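Local coordinates for protein endo-1,4-beta-xylanase (Uncultured bacterium, PDB 7AX7) that uses cobalt in its carbohydrate esterase family 4 domain to cleave acetyl groups from acetylated xylan, at residues L5-F10 against T178-S183; K31-L36 against E58-S63; Y64-M69 against R100-A105. All blocks are in the same frame, centred on the assembly; numbering follows the deposited sequence.

Contact 1: residues L5-F10 against T178-S183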
loop_
_atom_site.group_PDB
_atom_site.type_symbol
_atom_site.label_atom_id
_atom_site.label_comp_id
_atom_site.label_asym_id
_atom_site.label_seq_id
_atom_site.Cartn_x
_atom_site.Cartn_y
_atom_site.Cartn_z
ATOM N N LEU A 5 -4.910 13.364 8.555
ATOM C CA LEU A 5 -4.306 12.051 8.385
ATOM C C LEU A 5 -3.960 11.789 6.927
ATOM O O LEU A 5 -4.745 12.105 6.026
ATOM C CB LEU A 5 -5.241 10.951 8.895
ATOM C CG LEU A 5 -5.710 11.075 10.346
ATOM C CD1 LEU A 5 -6.513 9.834 10.745
ATOM C CD2 LEU A 5 -4.522 11.302 11.299
ATOM N N ILE A 6 -2.780 11.204 6.702
ATOM C CA ILE A 6 -2.353 10.749 5.381
ATOM C C ILE A 6 -1.862 9.314 5.501
ATOM O O ILE A 6 -1.160 8.959 6.458
ATOM C CB ILE A 6 -1.250 11.640 4.772
ATOM C CG1 ILE A 6 -1.791 13.026 4.454
ATOM C CG2 ILE A 6 -0.775 11.051 3.459
ATOM C CD1 ILE A 6 -2.598 13.062 3.169
ATOM N N ALA A 7 -2.222 8.490 4.528
ATOM C CA ALA A 7 -1.825 7.085 4.507
ATOM C C ALA A 7 -0.931 6.892 3.289
ATOM O O ALA A 7 -1.433 6.741 2.167
ATOM C CB ALA A 7 -3.044 6.164 4.474
ATOM N N LEU A 8 0.387 6.939 3.514
ATOM C CA LEU A 8 1.346 6.595 2.473
ATOM C C LEU A 8 1.361 5.086 2.280
ATOM O O LEU A 8 1.449 4.336 3.255
ATOM C CB LEU A 8 2.745 7.091 2.847
ATOM C CG LEU A 8 3.092 8.569 2.677
ATOM C CD1 LEU A 8 4.530 8.822 3.139
ATOM C CD2 LEU A 8 2.916 9.013 1.234
ATOM N N THR A 9 1.269 4.632 1.028
ATOM C CA THR A 9 1.151 3.204 0.760
ATOM C C THR A 9 2.028 2.829 -0.430
ATOM O O THR A 9 2.245 3.627 -1.346
ATOM C CB THR A 9 -0.317 2.770 0.498
ATOM O OG1 THR A 9 -0.768 3.288 -0.760
ATOM C CG2 THR A 9 -1.236 3.272 1.601
ATOM N N PHE A 10 2.517 1.590 -0.411
ATOM C CA PHE A 10 3.495 1.118 -1.381
ATOM C C PHE A 10 3.057 -0.224 -1.951
ATOM O O PHE A 10 2.769 -1.159 -1.192
ATOM C CB PHE A 10 4.883 0.997 -0.734
ATOM C CG PHE A 10 5.472 2.312 -0.304
ATOM C CD1 PHE A 10 6.249 3.061 -1.183
ATOM C CD2 PHE A 10 5.259 2.797 0.982
ATOM C CE1 PHE A 10 6.805 4.268 -0.795
ATOM C CE2 PHE A 10 5.814 4.015 1.384
ATOM C CZ PHE A 10 6.588 4.750 0.494
ATOM N N THR A 178 -0.346 14.045 9.565
ATOM C CA THR A 178 0.136 12.975 10.421
ATOM C C THR A 178 0.041 11.680 9.630
ATOM O O THR A 178 -0.995 11.408 9.018
ATOM C CB THR A 178 -0.696 12.886 11.703
ATOM O OG1 THR A 178 -0.461 14.055 12.507
ATOM C CG2 THR A 178 -0.330 11.630 12.491
ATOM N N PHE A 179 1.111 10.894 9.622
ATOM C CA PHE A 179 1.149 9.680 8.819
ATOM C C PHE A 179 0.585 8.505 9.606
ATOM O O PHE A 179 0.906 8.318 10.784
ATOM C CB PHE A 179 2.575 9.376 8.361
ATOM C CG PHE A 179 3.098 10.359 7.363
ATOM C CD1 PHE A 179 2.823 10.207 6.017
ATOM C CD2 PHE A 179 3.850 11.450 7.772
ATOM C CE1 PHE A 179 3.297 11.128 5.092
ATOM C CE2 PHE A 179 4.322 12.367 6.857
ATOM C CZ PHE A 179 4.052 12.209 5.519
ATOM N N VAL A 180 -0.268 7.719 8.945
ATOM C CA VAL A 180 -0.915 6.568 9.562
ATOM C C VAL A 180 -0.910 5.407 8.577
ATOM O O VAL A 180 -0.801 5.593 7.363
ATOM C CB VAL A 180 -2.360 6.887 10.002
ATOM C CG1 VAL A 180 -2.368 7.973 11.098
ATOM C CG2 VAL A 180 -3.207 7.323 8.805
ATOM N N THR A 181 -1.027 4.193 9.119
ATOM C CA THR A 181 -1.322 3.041 8.283
ATOM C C THR A 181 -2.782 3.102 7.837
ATOM O O THR A 181 -3.581 3.888 8.353
ATOM C CB THR A 181 -1.064 1.729 9.030
ATOM O OG1 THR A 181 -2.030 1.577 10.086
ATOM C CG2 THR A 181 0.354 1.696 9.629
ATOM N N VAL A 182 -3.130 2.259 6.862
ATOM C CA VAL A 182 -4.516 2.202 6.399
ATOM C C VAL A 182 -5.440 1.748 7.529
ATOM O O VAL A 182 -6.509 2.337 7.748
ATOM C CB VAL A 182 -4.624 1.305 5.153
ATOM C CG1 VAL A 182 -6.073 1.211 4.673
ATOM C CG2 VAL A 182 -3.739 1.860 4.030
ATOM N N SER A 183 -5.034 0.724 8.292
ATOM C CA SER A 183 -5.812 0.332 9.468
ATOM C C SER A 183 -5.970 1.504 10.429
ATOM O O SER A 183 -7.076 1.796 10.894
ATOM C CB SER A 183 -5.157 -0.857 10.184
ATOM O OG SER A 183 -5.457 -2.090 9.553
HETATM O O HOH W 1 -0.271 3.896 5.212
HETATM O O HOH W 2 1.546 6.638 6.278
#
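Leu5 and Ile6 run parallel to Thr178 and Phe179, and the closely packed half of the contact lies here. Ile6 is gripped through both of its backbone polar atoms: its N donates to Thr178 O at 2.9 Å, and its O receives Val180 N, also at 2.9 Å. Leu5 and Thr178 stand side by side on one face of the sheet, where Leu5 CD2 meets Val180 CG1 at 4.0 Å almost at right angles. On the other face, Leu8 CD1 presses obliquely on Phe179 CE1 at 3.3 Å; both side chains also touch Ile169 of helix 159-174.

Beyond Val180 the pairing comes apart. Leu8 N is 4.2 Å from Val180 O, and two waters fill in: one lies within bonding distance of both Leu8 O and Val180 O, the other accepts from Leu8 N and can donate to the same Val180 O. Contact resumes without direct backbone bonds, through Val182 CG2, 3.8 Å from Thr9 CG2, as the chain turns into helix 182-189 with Thr181 as N-cap. Thr178, at the other end, is partly open to solvent. Such a short late strand laid beside the first is consistent with the distorted beta/alpha barrel of NodB-type deacetylases.

Contact 2: residues K31-L36 against E58-S63. With CO (cobalt (II) ion), chain B.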
loop_
_atom_site.group_PDB
_atom_site.type_symbol
_atom_site.label_atom_id
_atom_site.label_comp_id
_atom_site.label_asym_id
_atom_site.label_seq_id
_atom_site.Cartn_x
_atom_site.Cartn_y
_atom_site.Cartn_z
ATOM N N LYS A 31 5.203 5.699 9.643
ATOM C CA LYS A 31 4.716 4.380 9.268
ATOM C C LYS A 31 4.012 4.450 7.915
ATOM O O LYS A 31 3.511 5.502 7.510
ATOM C CB LYS A 31 3.768 3.829 10.336
ATOM C CG LYS A 31 4.478 3.455 11.637
ATOM C CD LYS A 31 3.492 3.084 12.739
ATOM C CE LYS A 31 2.660 4.281 13.185
ATOM N NZ LYS A 31 1.738 3.868 14.274
ATOM N N ALA A 32 3.997 3.321 7.209
ATOM C CA ALA A 32 3.350 3.214 5.907
ATOM C C ALA A 32 2.692 1.847 5.809
ATOM O O ALA A 32 2.821 1.006 6.703
ATOM C CB ALA A 32 4.347 3.422 4.761
ATOM N N THR A 33 1.978 1.629 4.709
ATOM C CA THR A 33 1.315 0.361 4.427
ATOM C C THR A 33 1.883 -0.207 3.135
ATOM O O THR A 33 1.987 0.508 2.135
ATOM C CB THR A 33 -0.208 0.553 4.300
ATOM O OG1 THR A 33 -0.696 1.231 5.460
ATOM C CG2 THR A 33 -0.941 -0.790 4.145
ATOM N N PHE A 34 2.250 -1.486 3.157
ATOM C CA PHE A 34 2.851 -2.162 2.009
ATOM C C PHE A 34 1.910 -3.260 1.542
ATOM O O PHE A 34 1.695 -4.251 2.256
ATOM C CB PHE A 34 4.225 -2.733 2.366
ATOM C CG PHE A 34 5.244 -1.679 2.683
ATOM C CD1 PHE A 34 5.363 -1.166 3.974
ATOM C CD2 PHE A 34 6.071 -1.182 1.687
ATOM C CE1 PHE A 34 6.302 -0.178 4.262
ATOM C CE2 PHE A 34 7.013 -0.204 1.963
ATOM C CZ PHE A 34 7.127 0.308 3.251
ATOM N N PHE A 35 1.364 -3.079 0.341
ATOM C CA PHE A 35 0.531 -4.078 -0.309
ATOM C C PHE A 35 1.454 -5.028 -1.062
ATOM O O PHE A 35 2.042 -4.663 -2.091
ATOM C CB PHE A 35 -0.484 -3.401 -1.229
ATOM C CG PHE A 35 -1.547 -2.630 -0.489
ATOM C CD1 PHE A 35 -1.278 -1.375 0.031
ATOM C CD2 PHE A 35 -2.818 -3.169 -0.310
ATOM C CE1 PHE A 35 -2.260 -0.656 0.726
ATOM C CE2 PHE A 35 -3.812 -2.461 0.384
ATOM C CZ PHE A 35 -3.527 -1.202 0.908
ATOM N N LEU A 36 1.595 -6.237 -0.539
ATOM C CA LEU A 36 2.619 -7.145 -1.015
ATOM C C LEU A 36 2.069 -8.077 -2.082
ATOM O O LEU A 36 0.903 -8.486 -2.050
ATOM C CB LEU A 36 3.194 -7.974 0.136
ATOM C CG LEU A 36 3.675 -7.248 1.402
ATOM C CD1 LEU A 36 4.184 -8.274 2.409
ATOM C CD2 LEU A 36 4.751 -6.233 1.082
ATOM N N GLU A 58 2.195 -1.531 8.167
ATOM C CA GLU A 58 1.134 -2.499 7.936
ATOM C C GLU A 58 1.391 -3.276 6.655
ATOM O O GLU A 58 1.783 -2.703 5.635
ATOM C CB GLU A 58 -0.222 -1.801 7.844
ATOM C CG GLU A 58 -1.365 -2.768 7.545
ATOM C CD GLU A 58 -2.733 -2.155 7.780
ATOM O OE1 GLU A 58 -2.837 -0.909 7.798
ATOM O OE2 GLU A 58 -3.709 -2.926 7.955
ATOM N N LEU A 59 1.152 -4.582 6.705
ATOM C CA LEU A 59 1.257 -5.428 5.525
ATOM C C LEU A 59 -0.146 -5.776 5.014
ATOM O O LEU A 59 -1.020 -6.187 5.790
ATOM C CB LEU A 59 2.065 -6.691 5.835
ATOM C CG LEU A 59 3.471 -6.499 6.432
ATOM C CD1 LEU A 59 4.185 -7.840 6.598
ATOM C CD2 LEU A 59 4.319 -5.549 5.585
ATOM N N ALA A 60 -0.355 -5.607 3.708
ATOM C CA ALA A 60 -1.646 -5.810 3.054
ATOM C C ALA A 60 -1.440 -6.626 1.772
ATOM O O ALA A 60 -0.315 -6.944 1.382
ATOM C CB ALA A 60 -2.326 -4.459 2.753
ATOM N N SER A 61 -2.536 -6.961 1.106
ATOM C CA SER A 61 -2.526 -7.905 -0.007
ATOM C C SER A 61 -2.549 -7.173 -1.346
ATOM O O SER A 61 -3.362 -6.266 -1.552
ATOM C CB SER A 61 -3.727 -8.843 0.089
ATOM O OG SER A 61 -3.777 -9.705 -1.035
ATOM N N HIS A 62 -1.654 -7.569 -2.255
ATOM C CA HIS A 62 -1.679 -7.105 -3.640
ATOM C C HIS A 62 -1.832 -8.284 -4.613
ATOM O O HIS A 62 -1.377 -8.220 -5.759
ATOM C CB HIS A 62 -0.416 -6.291 -3.938
ATOM C CG HIS A 62 -0.549 -5.345 -5.095
ATOM N ND1 HIS A 62 -1.749 -4.782 -5.471
ATOM C CD2 HIS A 62 0.382 -4.841 -5.943
ATOM C CE1 HIS A 62 -1.557 -3.981 -6.506
ATOM N NE2 HIS A 62 -0.272 -3.999 -6.810
ATOM N N SER A 63 -2.466 -9.369 -4.153
ATOM C CA SER A 63 -2.633 -10.640 -4.869
ATOM C C SER A 63 -1.373 -11.503 -4.786
ATOM O O SER A 63 -0.368 -11.082 -4.203
ATOM C CB SER A 63 -3.032 -10.417 -6.337
ATOM O OG SER A 63 -1.901 -10.219 -7.175
HETATM CO CO CO B . 0.971 -3.353 -8.558
#
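Leu36 O receives the shortest backbone bond between the two segments, 2.7 Å from His62 N, just past the end of strand 58-61. The N-H arrives bent, at 142°, and from above the carbonyl plane, while His62 CB also crowds the same oxygen at 3.2 Å. This is the last rung of a parallel ladder in which Phe34 uses both its N and its O. Phe34 N gives a nearly straight bond to Glu58 O at 2.8 Å, and Ala60 N returns one to Phe34 O. Leu36 N then continues the alternation to Ala60 O.

The side chains divide between two faces. With Thr33, Glu58, Phe35 and Ala60 on one of them, the methyl of Ala60 sits over the Phe35 ring, 3.6 Å from its centroid, in a CH-pi contact displaced toward the rim. Ser61 O lies in the plane of that ring, 3.4 Å from Phe35 CD2, and Arg100 adds a cation-pi contact. Thr33 and Glu58 lie side by side, but their polar ends are engaged by the start of helix 182-189: Thr33 OG1 with Val182 N, Glu58 OE2 with Ser183 OG. On the face of Phe34, Leu36 and Leu59, Leu36 CD1 meets Leu59 CD2 at 4.2 Å beneath helix 46-54, which connects the two strands as a beta-alpha-beta unit.

The ladder ends where the metal site begins. With CG anti to the backbone N (chi1 -158°), the His62 imidazole is carried to the cobalt, which NE2 binds at 2.2 Å together with Asp12 and His66. ND1 bonds to Arg100 O, a second-shell contact that fixes the rotation of the ring and is consistent with NE2 offering its lone pair to the metal.

Contact 3: residues Y64-M69 against R100-A105. With CO (cobalt (II) ion), chain B; ACT (acetate ion), chain C.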
loop_
_atom_site.group_PDB
_atom_site.type_symbol
_atom_site.label_atom_id
_atom_site.label_comp_id
_atom_site.label_asym_id
_atom_site.label_seq_id
_atom_site.Cartn_x
_atom_site.Cartn_y
_atom_site.Cartn_z
ATOM N N TYR A 64 -1.421 -12.720 -5.347
ATOM C CA TYR A 64 -0.265 -13.614 -5.300
ATOM C C TYR A 64 0.646 -13.486 -6.527
ATOM O O TYR A 64 1.870 -13.435 -6.374
ATOM C CB TYR A 64 -0.713 -15.076 -5.135
ATOM C CG TYR A 64 0.436 -15.944 -4.671
ATOM C CD1 TYR A 64 0.771 -16.012 -3.326
ATOM C CD2 TYR A 64 1.220 -16.644 -5.577
ATOM C CE1 TYR A 64 1.833 -16.769 -2.888
ATOM C CE2 TYR A 64 2.291 -17.410 -5.150
ATOM C CZ TYR A 64 2.594 -17.465 -3.800
ATOM O OH TYR A 64 3.655 -18.223 -3.348
ATOM N N THR A 65 0.086 -13.427 -7.743
ATOM C CA THR A 65 0.878 -13.380 -8.971
ATOM C C THR A 65 0.853 -12.019 -9.657
ATOM O O THR A 65 1.522 -11.846 -10.680
ATOM C CB THR A 65 0.403 -14.446 -9.979
ATOM O OG1 THR A 65 -0.957 -14.188 -10.342
ATOM C CG2 THR A 65 0.521 -15.842 -9.405
ATOM N N HIS A 66 0.089 -11.062 -9.138
ATOM C CA HIS A 66 0.028 -9.715 -9.702
ATOM C C HIS A 66 -0.358 -9.745 -11.185
ATOM O O HIS A 66 0.283 -9.124 -12.033
ATOM C CB HIS A 66 1.354 -8.972 -9.496
ATOM C CG HIS A 66 1.234 -7.487 -9.645
ATOM N ND1 HIS A 66 1.444 -6.837 -10.843
ATOM C CD2 HIS A 66 0.892 -6.529 -8.752
ATOM C CE1 HIS A 66 1.254 -5.541 -10.676
ATOM N NE2 HIS A 66 0.916 -5.329 -9.417
ATOM N N GLN A 67 -1.413 -10.479 -11.500
ATOM C CA GLN A 67 -1.982 -10.434 -12.838
ATOM C C GLN A 67 -3.266 -9.614 -12.815
ATOM O O GLN A 67 -3.794 -9.277 -11.753
ATOM C CB GLN A 67 -2.246 -11.844 -13.374
ATOM C CG GLN A 67 -0.975 -12.673 -13.543
ATOM C CD GLN A 67 -1.267 -14.108 -13.967
ATOM O OE1 GLN A 67 -1.074 -14.469 -15.128
ATOM N NE2 GLN A 67 -1.745 -14.925 -13.028
ATOM N N ASP A 68 -3.753 -9.273 -14.011
ATOM C CA ASP A 68 -5.038 -8.599 -14.152
ATOM C C ASP A 68 -6.139 -9.567 -13.740
ATOM O O ASP A 68 -6.445 -10.521 -14.463
ATOM C CB ASP A 68 -5.233 -8.118 -15.587
ATOM C CG ASP A 68 -6.507 -7.306 -15.767
ATOM O OD1 ASP A 68 -7.448 -7.472 -14.973
ATOM O OD2 ASP A 68 -6.569 -6.500 -16.709
ATOM N N MET A 69 -6.724 -9.338 -12.573
ATOM C CA MET A 69 -7.659 -10.307 -12.013
ATOM C C MET A 69 -9.065 -10.180 -12.594
ATOM O O MET A 69 -9.935 -10.991 -12.250
ATOM C CB MET A 69 -7.669 -10.180 -10.481
ATOM C CG MET A 69 -6.265 -10.371 -9.863
ATOM S SD MET A 69 -6.120 -10.142 -8.072
ATOM C CE MET A 69 -7.097 -11.499 -7.426
ATOM N N ARG A 100 -5.420 -4.363 -2.413
ATOM C CA ARG A 100 -5.379 -3.404 -3.511
ATOM C C ARG A 100 -5.264 -4.156 -4.831
ATOM O O ARG A 100 -4.320 -4.942 -5.010
ATOM C CB ARG A 100 -4.231 -2.413 -3.356
ATOM C CG ARG A 100 -4.146 -1.418 -4.499
ATOM C CD ARG A 100 -2.980 -0.471 -4.250
ATOM N NE ARG A 100 -3.379 0.706 -3.502
ATOM C CZ ARG A 100 -2.590 1.361 -2.655
ATOM N NH1 ARG A 100 -1.352 0.942 -2.418
ATOM N NH2 ARG A 100 -3.048 2.429 -2.035
ATOM N N PRO A 101 -6.190 -3.963 -5.762
ATOM C CA PRO A 101 -6.192 -4.754 -7.000
ATOM C C PRO A 101 -5.026 -4.390 -7.905
ATOM O O PRO A 101 -4.739 -3.203 -8.122
ATOM C CB PRO A 101 -7.537 -4.387 -7.646
ATOM C CG PRO A 101 -7.902 -3.065 -7.072
ATOM C CD PRO A 101 -7.374 -3.092 -5.655
ATOM N N PRO A 102 -4.330 -5.387 -8.457
ATOM C CA PRO A 102 -3.270 -5.095 -9.432
ATOM C C PRO A 102 -3.814 -4.281 -10.596
ATOM O O PRO A 102 -4.890 -4.567 -11.128
ATOM C CB PRO A 102 -2.813 -6.486 -9.889
ATOM C CG PRO A 102 -3.201 -7.409 -8.746
ATOM C CD PRO A 102 -4.482 -6.832 -8.211
ATOM N N TYR A 103 -3.058 -3.257 -10.988
ATOM C CA TYR A 103 -3.416 -2.337 -12.066
ATOM C C TYR A 103 -4.697 -1.567 -11.779
ATOM O O TYR A 103 -5.228 -0.907 -12.675
ATOM C CB TYR A 103 -3.532 -3.077 -13.408
ATOM C CG TYR A 103 -2.340 -3.982 -13.624
ATOM C CD1 TYR A 103 -1.098 -3.454 -13.962
ATOM C CD2 TYR A 103 -2.440 -5.355 -13.431
ATOM C CE1 TYR A 103 0.005 -4.273 -14.126
ATOM C CE2 TYR A 103 -1.341 -6.187 -13.605
ATOM C CZ TYR A 103 -0.122 -5.636 -13.946
ATOM O OH TYR A 103 0.972 -6.452 -14.116
ATOM N N ILE A 104 -5.198 -1.627 -10.547
ATOM C CA ILE A 104 -6.511 -1.091 -10.219
ATOM C C ILE A 104 -7.498 -1.591 -11.270
ATOM O O ILE A 104 -8.353 -0.839 -11.749
ATOM C CB ILE A 104 -6.493 0.447 -10.149
ATOM C CG1 ILE A 104 -5.255 0.943 -9.396
ATOM C CG2 ILE A 104 -7.763 0.961 -9.476
ATOM C CD1 ILE A 104 -5.252 0.603 -7.909
ATOM N N ALA A 105 -7.360 -2.853 -11.665
ATOM C CA ALA A 105 -8.312 -3.502 -12.558
ATOM C C ALA A 105 -9.264 -4.331 -11.702
ATOM O O ALA A 105 -8.849 -5.314 -11.075
ATOM C CB ALA A 105 -7.595 -4.370 -13.593
HETATM CO CO CO B . 0.971 -3.353 -8.558
HETATM C C ACT C . -0.633 -1.426 -9.014
HETATM O O ACT C . 0.276 -1.241 -8.159
HETATM O OXT ACT C . -0.835 -2.436 -9.740
HETATM C CH3 ACT C . -1.645 -0.243 -9.167
HETATM O O HOH W 3 0.685 -9.046 -15.253
HETATM O O HOH W 4 -6.605 -6.816 -10.931
#
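His66 and Tyr103 meet at the cobalt site, each supplied by a signature sequence of family 4 carbohydrate esterases: His66 closes the His-Ser-Tyr-Thr-His motif, and Tyr103 ends Arg-Pro-Pro-Tyr. Two irregular loops are thus brought together around one metal.

Aromatic and apolar contacts meet the His66 ring at one face and along an edge. That edge is turned toward the face of Tyr103 in an offset edge-to-face pair, with centroids 4.8 Å apart and planes at 63°. Pro102 CB lies over a face of the imidazole, 4.0 Å from the centroid in a CH-pi contact. Met69 crosses Pro102 obliquely, its SD 3.7 Å from Pro102 CD.

Polar links between the loops are mostly indirect. The direct one, His66 ND1 to Tyr103 OH, is weak and strongly bent. One water joins His66 O to Tyr103 OH; a second accepts from Met69 N and donates to both Pro102 O and Ala105 O, tying the loops together at three backbone points. The carboxylate of Asp68, whose OD1 is bonded to Thr70, makes a van der Waals contact with the methyl of Ala105.

The metal and its acetate ligand form the third group. A chi1 of -162° swings the His66 imidazole away from its own backbone N, and NE2 reaches the cobalt at 2.2 Å. An acetate, probably from the crystallisation liquor, chelates the same metal through both oxygens, where the acetyl group of a substrate might be expected. In relatives the corresponding tyrosine N-H contributes to the oxyanion hole; here Tyr103 N donates to acetate OXT at 2.7 Å, with an N-H...O angle of 165°.

The three contacts run as a path from the sheet to the metal. Centres of contacts 1 and 2 lie about 11 Å apart, those of 2 and 3 about 13 Å, and those of 1 and 3 about 21 Å, on opposite sides of the chain's centre. Along the sequence contact 2 closes first and contact 3 follows, both within the long span from 5-10 to 178-183. Strands 4-11 and 33-36 are neighbours in one parallel sheet, joined by Phe10 N to Thr33 O. Arg100 NH2 meets Thr9 OG1, and its backbone N donates to Ser61 O. Contacts 2 and 3 each supply a histidine to the same cobalt. The parallel sheet thus carries the metal-binding loops at its C-terminal strand ends, as is usual in beta/alpha barrels.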